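Local coordinates for protein acyl-coenzyme A oxidase 3 (Yarrowia lipolytica, PDB 5YS9) that oxidises acyl-CoA substrates to trans-2-enoyl-CoA with FAD, passing electrons to oxygen to give hydrogen peroxide in peroxisomal fatty acid beta-oxidation, at residues Ala364-Met367 with Ala368-Ser372; Gln371-Ile374 with Gln375-Thr379; Gly410-Ala413 with Phe414-Thr418; Gly520-Gln523 with Arg524-Lys528. All blocks are in the same frame, centred on the assembly; numbering follows the deposited sequence.

Interaction 1 (Ala364-Met367 with Ala368-Ser372)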
# COMPACT_ATOMS: atom_id res chain seq x y z
N ALA A 364 11.77 -0.78 -17.44
CA ALA A 364 12.53 -1.99 -17.16
C ALA A 364 11.65 -3.21 -17.01
O ALA A 364 12.01 -4.30 -17.44
CB ALA A 364 13.37 -1.79 -15.91
N MET A 365 10.51 -3.04 -16.37
CA MET A 365 9.55 -4.12 -16.28
C MET A 365 9.20 -4.61 -17.68
O MET A 365 9.30 -5.79 -17.96
CB MET A 365 8.30 -3.70 -15.55
CG MET A 365 8.41 -3.70 -14.03
SD MET A 365 7.09 -2.66 -13.36
CE MET A 365 7.26 -3.21 -11.72
N LYS A 366 8.83 -3.71 -18.57
CA LYS A 366 8.51 -4.16 -19.94
C LYS A 366 9.70 -4.92 -20.63
O LYS A 366 9.50 -5.96 -21.24
CB LYS A 366 7.99 -2.98 -20.79
CG LYS A 366 7.30 -3.34 -22.10
CD LYS A 366 6.14 -4.36 -21.92
CE LYS A 366 5.27 -4.48 -23.19
NZ LYS A 366 6.15 -4.70 -24.39
N MET A 367 10.93 -4.43 -20.51
CA MET A 367 12.07 -5.10 -21.12
C MET A 367 12.29 -6.51 -20.55
O MET A 367 12.65 -7.42 -21.30
CB MET A 367 13.35 -4.26 -20.96
CG MET A 367 13.33 -2.91 -21.68
SD MET A 367 12.74 -3.14 -23.36
CE MET A 367 11.03 -2.59 -23.35
N ALA A 368 12.01 -6.71 -19.27
CA ALA A 368 12.12 -8.06 -18.70
C ALA A 368 11.00 -9.02 -19.18
O ALA A 368 11.21 -10.20 -19.39
CB ALA A 368 12.16 -7.98 -17.20
N ALA A 369 9.81 -8.52 -19.37
CA ALA A 369 8.77 -9.28 -20.05
C ALA A 369 9.12 -9.66 -21.48
O ALA A 369 8.78 -10.75 -21.92
CB ALA A 369 7.46 -8.48 -20.05
N ASP A 370 9.72 -8.74 -22.22
CA ASP A 370 10.07 -8.93 -23.62
C ASP A 370 11.25 -9.88 -23.71
O ASP A 370 11.18 -10.82 -24.47
CB ASP A 370 10.41 -7.59 -24.31
CG ASP A 370 9.16 -6.71 -24.60
OD1 ASP A 370 8.00 -7.09 -24.29
OD2 ASP A 370 9.32 -5.60 -25.16
N GLN A 371 12.30 -9.64 -22.92
CA GLN A 371 13.47 -10.52 -22.89
C GLN A 371 13.09 -11.95 -22.54
O GLN A 371 13.66 -12.92 -23.08
CB GLN A 371 14.50 -9.98 -21.92
CG GLN A 371 15.82 -10.78 -21.80
CD GLN A 371 16.86 -10.49 -22.89
OE1 GLN A 371 18.03 -10.26 -22.58
NE2 GLN A 371 16.45 -10.51 -24.18
N SER A 372 12.13 -12.11 -21.63
CA SER A 372 11.69 -13.45 -21.23
C SER A 372 10.92 -14.17 -22.32
O SER A 372 11.10 -15.39 -22.50
CB SER A 372 10.83 -13.39 -19.99
OG SER A 372 11.63 -13.10 -18.88
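K366 and D370, four residues apart on helix 349-385, join in a salt bridge that shows how a helix can pair opposite charges in a largely buried setting. K366 NZ lies 3.0 Å from D370 OD1 and uses the syn lone pair of that oxygen, while its bond to D370 OD2 is weak at 3.4 Å, so the ammonium leans on one oxygen. The lysine leaves its backbone with CG anti to N (chi1 -165°) and bends at chi2 and chi4, which carries NZ forward to the next turn. From the other flank M367, folded at chi2 and chi3, brings its methyl CE to 3.9 Å from D370 OD2. Backbone hydrogen bonds of the helix set the spacing beneath: D370 N donates to K366 O at 3.0 Å and Q371 N to M367 O at 2.8 Å. One step along, S372 OG reaches back 3.0 Å to A368 O, a second donor beside S372 N. K366 NZ also donates to L45 O, its strongest polar partner, so aspartate and backbone carbonyl share the ammonium. Around this turn M365 and A369 lie against helix 300-330, M365 also meets helix 391-428, and A364 and M367 rest on F566 of helix 547-573.

Interaction 2 (Gln371-Ile374 with Gln375-Thr379)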
# COMPACT_ATOMS: atom_id res chain seq x y z
N GLN A 371 12.30 -9.64 -22.92
CA GLN A 371 13.47 -10.52 -22.89
C GLN A 371 13.09 -11.95 -22.54
O GLN A 371 13.66 -12.92 -23.08
CB GLN A 371 14.50 -9.98 -21.92
CG GLN A 371 15.82 -10.78 -21.80
CD GLN A 371 16.86 -10.49 -22.89
OE1 GLN A 371 18.03 -10.26 -22.58
NE2 GLN A 371 16.45 -10.51 -24.18
N SER A 372 12.13 -12.11 -21.63
CA SER A 372 11.69 -13.45 -21.23
C SER A 372 10.92 -14.17 -22.32
O SER A 372 11.10 -15.39 -22.50
CB SER A 372 10.83 -13.39 -19.99
OG SER A 372 11.63 -13.10 -18.88
N GLN A 373 10.04 -13.45 -23.00
CA GLN A 373 9.24 -14.03 -24.09
C GLN A 373 10.14 -14.40 -25.29
O GLN A 373 9.93 -15.43 -25.92
CB GLN A 373 8.10 -13.09 -24.52
CG GLN A 373 7.16 -13.61 -25.62
CD GLN A 373 6.38 -14.89 -25.27
OE1 GLN A 373 5.91 -15.10 -24.14
NE2 GLN A 373 6.21 -15.75 -26.28
N ILE A 374 11.13 -13.56 -25.56
CA ILE A 374 12.10 -13.78 -26.63
C ILE A 374 13.03 -14.94 -26.27
O ILE A 374 13.17 -15.85 -27.07
CB ILE A 374 12.92 -12.50 -26.95
CG1 ILE A 374 12.01 -11.36 -27.47
CG2 ILE A 374 14.01 -12.80 -27.97
CD1 ILE A 374 12.59 -9.97 -27.20
N GLN A 375 13.62 -14.96 -25.07
CA GLN A 375 14.47 -16.11 -24.69
C GLN A 375 13.66 -17.41 -24.73
O GLN A 375 14.12 -18.40 -25.32
CB GLN A 375 15.18 -15.92 -23.36
CG GLN A 375 16.55 -15.29 -23.53
CD GLN A 375 17.13 -14.74 -22.24
OE1 GLN A 375 16.97 -15.34 -21.17
NE2 GLN A 375 17.80 -13.60 -22.32
N TYR A 376 12.45 -17.40 -24.19
CA TYR A 376 11.57 -18.54 -24.33
C TYR A 376 11.32 -18.95 -25.81
O TYR A 376 11.36 -20.13 -26.11
CB TYR A 376 10.24 -18.31 -23.60
CG TYR A 376 9.23 -19.41 -23.85
CD1 TYR A 376 9.27 -20.60 -23.14
CD2 TYR A 376 8.27 -19.27 -24.86
CE1 TYR A 376 8.35 -21.62 -23.40
CE2 TYR A 376 7.36 -20.28 -25.13
CZ TYR A 376 7.39 -21.44 -24.40
OH TYR A 376 6.48 -22.44 -24.68
N ASP A 377 11.08 -18.00 -26.72
CA ASP A 377 10.81 -18.36 -28.14
C ASP A 377 12.03 -18.98 -28.84
O ASP A 377 11.89 -19.99 -29.52
CB ASP A 377 10.24 -17.17 -28.95
CG ASP A 377 8.84 -16.76 -28.49
OD1 ASP A 377 8.15 -17.53 -27.79
OD2 ASP A 377 8.40 -15.65 -28.81
N GLN A 378 13.22 -18.42 -28.64
CA GLN A 378 14.44 -18.95 -29.28
C GLN A 378 14.79 -20.35 -28.71
O GLN A 378 15.32 -21.20 -29.42
CB GLN A 378 15.68 -17.99 -29.23
CG GLN A 378 15.67 -16.93 -28.16
CD GLN A 378 16.70 -15.82 -28.31
OE1 GLN A 378 16.71 -15.13 -29.34
NE2 GLN A 378 17.49 -15.58 -27.24
N THR A 379 14.44 -20.58 -27.44
CA THR A 379 14.73 -21.83 -26.77
C THR A 379 13.76 -22.91 -27.23
O THR A 379 14.16 -24.05 -27.38
CB THR A 379 14.73 -21.62 -25.25
OG1 THR A 379 15.80 -20.73 -24.94
CG2 THR A 379 14.95 -22.90 -24.49
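Q373 turns its CG anti to the backbone N (chi1 -178°) and bends at chi2, while D377 keeps CG anti to its own carbonyl carbon; together these torsions bring amide and carboxylate to the same side of helix 349-385. Q373 NE2 then makes a weak hydrogen bond to D377 OD2 at 3.3 Å, with the two flat groups turned 69° against each other rather than lying in one plane. The carboxylate is also folded back over the preceding turn: D377 CG comes within 3.1 Å of Q373 O, an acceptor already engaged by D377 N. The crowding of oxygens there would tend to disfavour the negative charge, and the neighbouring amide probably offsets part of it.

A pair of glutamines, Q371 and Q375, packs further round the helix. Q375 runs extended beyond CG, and its NE2 settles 3.3 Å from Q371 CD, the two amide planes 47° apart. Q378 likewise reaches back, its OE1 3.8 Å from I374 CG2. At the end of the segment T379 OG1 bonds Q375 O at 2.9 Å from above the carbonyl plane, joining T379 N on that oxygen. Y376 turns its ring toward the neighbouring helices, with Q373 O at the ring edge near its plane, and meets L401 of helix 391-428 and I303 of helix 300-330. Such i to i+4 pairs belong to a long helix of the all-helical bundle in the acyl-CoA oxidase fold, here running from its buried part toward a more exposed stretch.

Interaction 3 (Gly410-Ala413 with Phe414-Thr418)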
# COMPACT_ATOMS: atom_id res chain seq x y z
N GLY A 410 10.72 -15.09 -9.76
CA GLY A 410 11.19 -13.86 -9.14
C GLY A 410 10.69 -12.60 -9.82
O GLY A 410 10.27 -11.65 -9.16
N LEU A 411 10.73 -12.60 -11.14
CA LEU A 411 10.24 -11.49 -11.91
C LEU A 411 8.75 -11.20 -11.66
O LEU A 411 8.38 -10.05 -11.46
CB LEU A 411 10.45 -11.75 -13.39
CG LEU A 411 11.62 -11.12 -14.17
CD1 LEU A 411 12.70 -10.47 -13.39
CD2 LEU A 411 12.24 -12.16 -15.10
N LYS A 412 7.92 -12.24 -11.68
CA LYS A 412 6.52 -12.10 -11.28
C LYS A 412 6.40 -11.47 -9.88
O LYS A 412 5.68 -10.50 -9.72
CB LYS A 412 5.76 -13.44 -11.31
CG LYS A 412 4.28 -13.28 -11.04
CD LYS A 412 3.92 -13.41 -9.57
CE LYS A 412 2.42 -13.28 -9.38
NZ LYS A 412 2.05 -13.45 -7.96
N ALA A 413 7.12 -12.03 -8.90
CA ALA A 413 7.02 -11.56 -7.52
C ALA A 413 7.33 -10.09 -7.41
O ALA A 413 6.48 -9.32 -6.97
CB ALA A 413 7.90 -12.34 -6.57
N PHE A 414 8.52 -9.72 -7.88
CA PHE A 414 9.02 -8.36 -7.71
C PHE A 414 8.38 -7.28 -8.57
O PHE A 414 8.25 -6.14 -8.12
CB PHE A 414 10.57 -8.34 -7.79
CG PHE A 414 11.21 -8.93 -6.56
CD1 PHE A 414 11.22 -8.21 -5.37
CD2 PHE A 414 11.71 -10.24 -6.55
CE1 PHE A 414 11.78 -8.75 -4.22
CE2 PHE A 414 12.26 -10.80 -5.40
CZ PHE A 414 12.28 -10.06 -4.22
N THR A 415 7.99 -7.63 -9.80
CA THR A 415 7.33 -6.69 -10.66
C THR A 415 5.90 -6.46 -10.16
O THR A 415 5.36 -5.37 -10.28
CB THR A 415 7.37 -7.05 -12.19
OG1 THR A 415 6.69 -8.29 -12.47
CG2 THR A 415 8.78 -7.10 -12.70
N THR A 416 5.26 -7.47 -9.59
CA THR A 416 3.95 -7.22 -9.01
C THR A 416 4.05 -6.34 -7.77
O THR A 416 3.34 -5.33 -7.71
CB THR A 416 3.10 -8.48 -8.81
OG1 THR A 416 3.76 -9.43 -7.96
CG2 THR A 416 2.82 -9.08 -10.16
N TRP A 417 4.94 -6.66 -6.83
CA TRP A 417 5.18 -5.78 -5.69
C TRP A 417 5.59 -4.35 -6.09
O TRP A 417 5.13 -3.37 -5.49
CB TRP A 417 6.25 -6.33 -4.75
CG TRP A 417 5.82 -7.32 -3.74
CD1 TRP A 417 4.63 -7.37 -3.03
CD2 TRP A 417 6.60 -8.40 -3.28
NE1 TRP A 417 4.63 -8.43 -2.17
CE2 TRP A 417 5.84 -9.07 -2.28
CE3 TRP A 417 7.87 -8.88 -3.60
CZ2 TRP A 417 6.32 -10.19 -1.60
CZ3 TRP A 417 8.35 -10.01 -2.91
CH2 TRP A 417 7.57 -10.65 -1.93
N THR A 418 6.47 -4.25 -7.07
CA THR A 418 6.93 -2.97 -7.53
C THR A 418 5.77 -2.13 -8.11
O THR A 418 5.68 -0.95 -7.79
CB THR A 418 8.09 -3.11 -8.52
OG1 THR A 418 9.23 -3.59 -7.81
CG2 THR A 418 8.45 -1.75 -9.10
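A413, F414 and T416 carry this turn of helix 391-428, each in a different way. The methyl of A413 lies beside the place where two rings meet, its CB 4.4 Å from F414 CD2 and the same distance from W417 CZ3, while A413 O accepts W417 N in its carbonyl plane along an almost straight line (177°). F414 keeps CG anti to its carbonyl carbon (chi1 -73°), and its ring edge comes down on the previous turn, CD2 3.3 Å from G410 O. Over one face of that ring stands W417 CZ3, 3.9 Å above the F414 ring plane and displaced toward the rim. This helix runs through the middle of the helical bundle of the acyl-CoA oxidase fold, with helices 349-385, 300-330, 458-477 and 547-573 packed around it. T416 puts OG1 between its backbone N and carbonyl carbon, where it lies 2.8 Å from K412 O and 2.9 Å from A413 O; its one proton has both oxygens within reach, and N458 ND2 also bonds this hydroxyl. T415 OG1 instead goes to L411 O at 2.6 Å, approaching from the opposite face to T415 N. W417, whose side chain is about 8 Å from a bound FAD, gives NE1 to Q428 of the second subunit.

Interaction 4 (Gly520-Gln523 with Arg524-Lys528)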
# COMPACT_ATOMS: atom_id res chain seq x y z
N GLY A 520 27.81 -13.63 -5.18
CA GLY A 520 28.30 -13.63 -3.81
C GLY A 520 27.30 -14.24 -2.88
O GLY A 520 27.59 -15.19 -2.19
N ALA A 521 26.09 -13.72 -2.92
CA ALA A 521 25.07 -14.15 -2.00
C ALA A 521 24.74 -15.63 -2.21
O ALA A 521 24.61 -16.38 -1.24
CB ALA A 521 23.83 -13.28 -2.19
N ILE A 522 24.63 -16.05 -3.47
CA ILE A 522 24.29 -17.45 -3.79
C ILE A 522 25.41 -18.45 -3.46
O ILE A 522 25.14 -19.53 -2.90
CB ILE A 522 23.92 -17.59 -5.29
CG1 ILE A 522 22.63 -16.84 -5.56
CG2 ILE A 522 23.78 -19.08 -5.70
CD1 ILE A 522 22.34 -16.58 -7.02
N GLN A 523 26.65 -18.13 -3.80
CA GLN A 523 27.78 -19.02 -3.43
C GLN A 523 27.89 -19.17 -1.89
O GLN A 523 28.09 -20.30 -1.41
CB GLN A 523 29.12 -18.55 -4.00
CG GLN A 523 29.21 -18.42 -5.54
CD GLN A 523 29.17 -19.72 -6.31
OE1 GLN A 523 29.29 -20.78 -5.73
NE2 GLN A 523 29.01 -19.63 -7.63
N ARG A 524 27.72 -18.08 -1.14
CA ARG A 524 27.87 -18.18 0.34
C ARG A 524 26.71 -18.98 0.94
O ARG A 524 26.92 -19.86 1.79
CB ARG A 524 28.02 -16.79 1.01
CG ARG A 524 29.49 -16.32 1.05
CD ARG A 524 29.69 -14.84 1.38
NE ARG A 524 28.43 -14.20 1.77
CZ ARG A 524 27.74 -13.30 1.07
NH1 ARG A 524 28.18 -12.79 -0.08
NH2 ARG A 524 26.58 -12.87 1.55
N ALA A 525 25.51 -18.72 0.44
CA ALA A 525 24.33 -19.49 0.84
C ALA A 525 24.46 -20.97 0.48
O ALA A 525 24.07 -21.82 1.24
CB ALA A 525 23.05 -18.91 0.23
N THR A 526 24.99 -21.26 -0.70
CA THR A 526 25.24 -22.64 -1.08
C THR A 526 26.31 -23.28 -0.18
O THR A 526 26.11 -24.41 0.26
CB THR A 526 25.62 -22.75 -2.54
OG1 THR A 526 24.64 -22.09 -3.34
CG2 THR A 526 25.70 -24.22 -2.96
N ASP A 527 27.40 -22.55 0.13
CA ASP A 527 28.43 -23.03 1.09
C ASP A 527 27.82 -23.41 2.45
O ASP A 527 28.16 -24.48 2.99
CB ASP A 527 29.54 -21.99 1.37
CG ASP A 527 30.46 -21.75 0.18
OD1 ASP A 527 30.48 -22.56 -0.76
OD2 ASP A 527 31.14 -20.71 0.15
N LYS A 528 26.96 -22.53 3.00
CA LYS A 528 26.32 -22.76 4.31
C LYS A 528 25.40 -23.96 4.30
O LYS A 528 25.26 -24.66 5.30
CB LYS A 528 25.50 -21.54 4.76
CG LYS A 528 26.29 -20.34 5.26
CD LYS A 528 25.36 -19.27 5.86
CE LYS A 528 25.85 -18.66 7.17
NZ LYS A 528 26.74 -17.49 6.92
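R524 sends its whole side chain back along helix 507-534 over G520, whose carbonyl oxygen already accepts R524 N. CB starts 3.6 Å from G520 O and CG follows at 3.9 Å. CD and NE then swing outward, and a nearly eclipsed chi3 of 7° turns the chain so that the guanidinium returns over the carbonyl: CZ is 3.8 Å and NH1 3.2 Å from G520 O. The oxygen sits over one face of the guanidinium, so the NH1 angle is poor for a hydrogen bond, and any attraction to the carbonyl is probably electrostatic. NH2, beyond it, passes 4.1 Å from A521 CA. Outside the turn NH1 finds its strong partner in a salt bridge to E604. On another side of the helix T526 doubles the backbone bond, OG1 reaching I522 O at 2.6 Å from one face of the carbonyl and T526 N at 2.8 Å from the other. Q523 and D527, a turn apart, both reach R477 NH2, the first through OE1 and the second through OD1. K528 forms a salt bridge to D613 of the second subunit. The chemistry implies a helix turn whose charged side chains look outward to partners elsewhere, while within it the carbonyls take the N-H and hydroxyl donors.

Interactions 1, 2 and 3 lie on two helices that follow each other in the chain, and the first two share Q371 and S372 on helix 349-385. Interactions 1 and 3 are the buried ones and touch directly, M365 CE lying 3.2 Å from T415 O; S372 against L411 also brings 2 next to 3. Interaction 2 is partly open and relies on amides and a carboxylate, against the salt bridge of 1, set in a largely buried contact, and the rings, methyl and threonine hydroxyls of 3. Interaction 4, on helix 507-534 and about 23 Å from 3 between centres, stands apart near the periphery, and its charged groups mostly find partners on other elements and the second subunit.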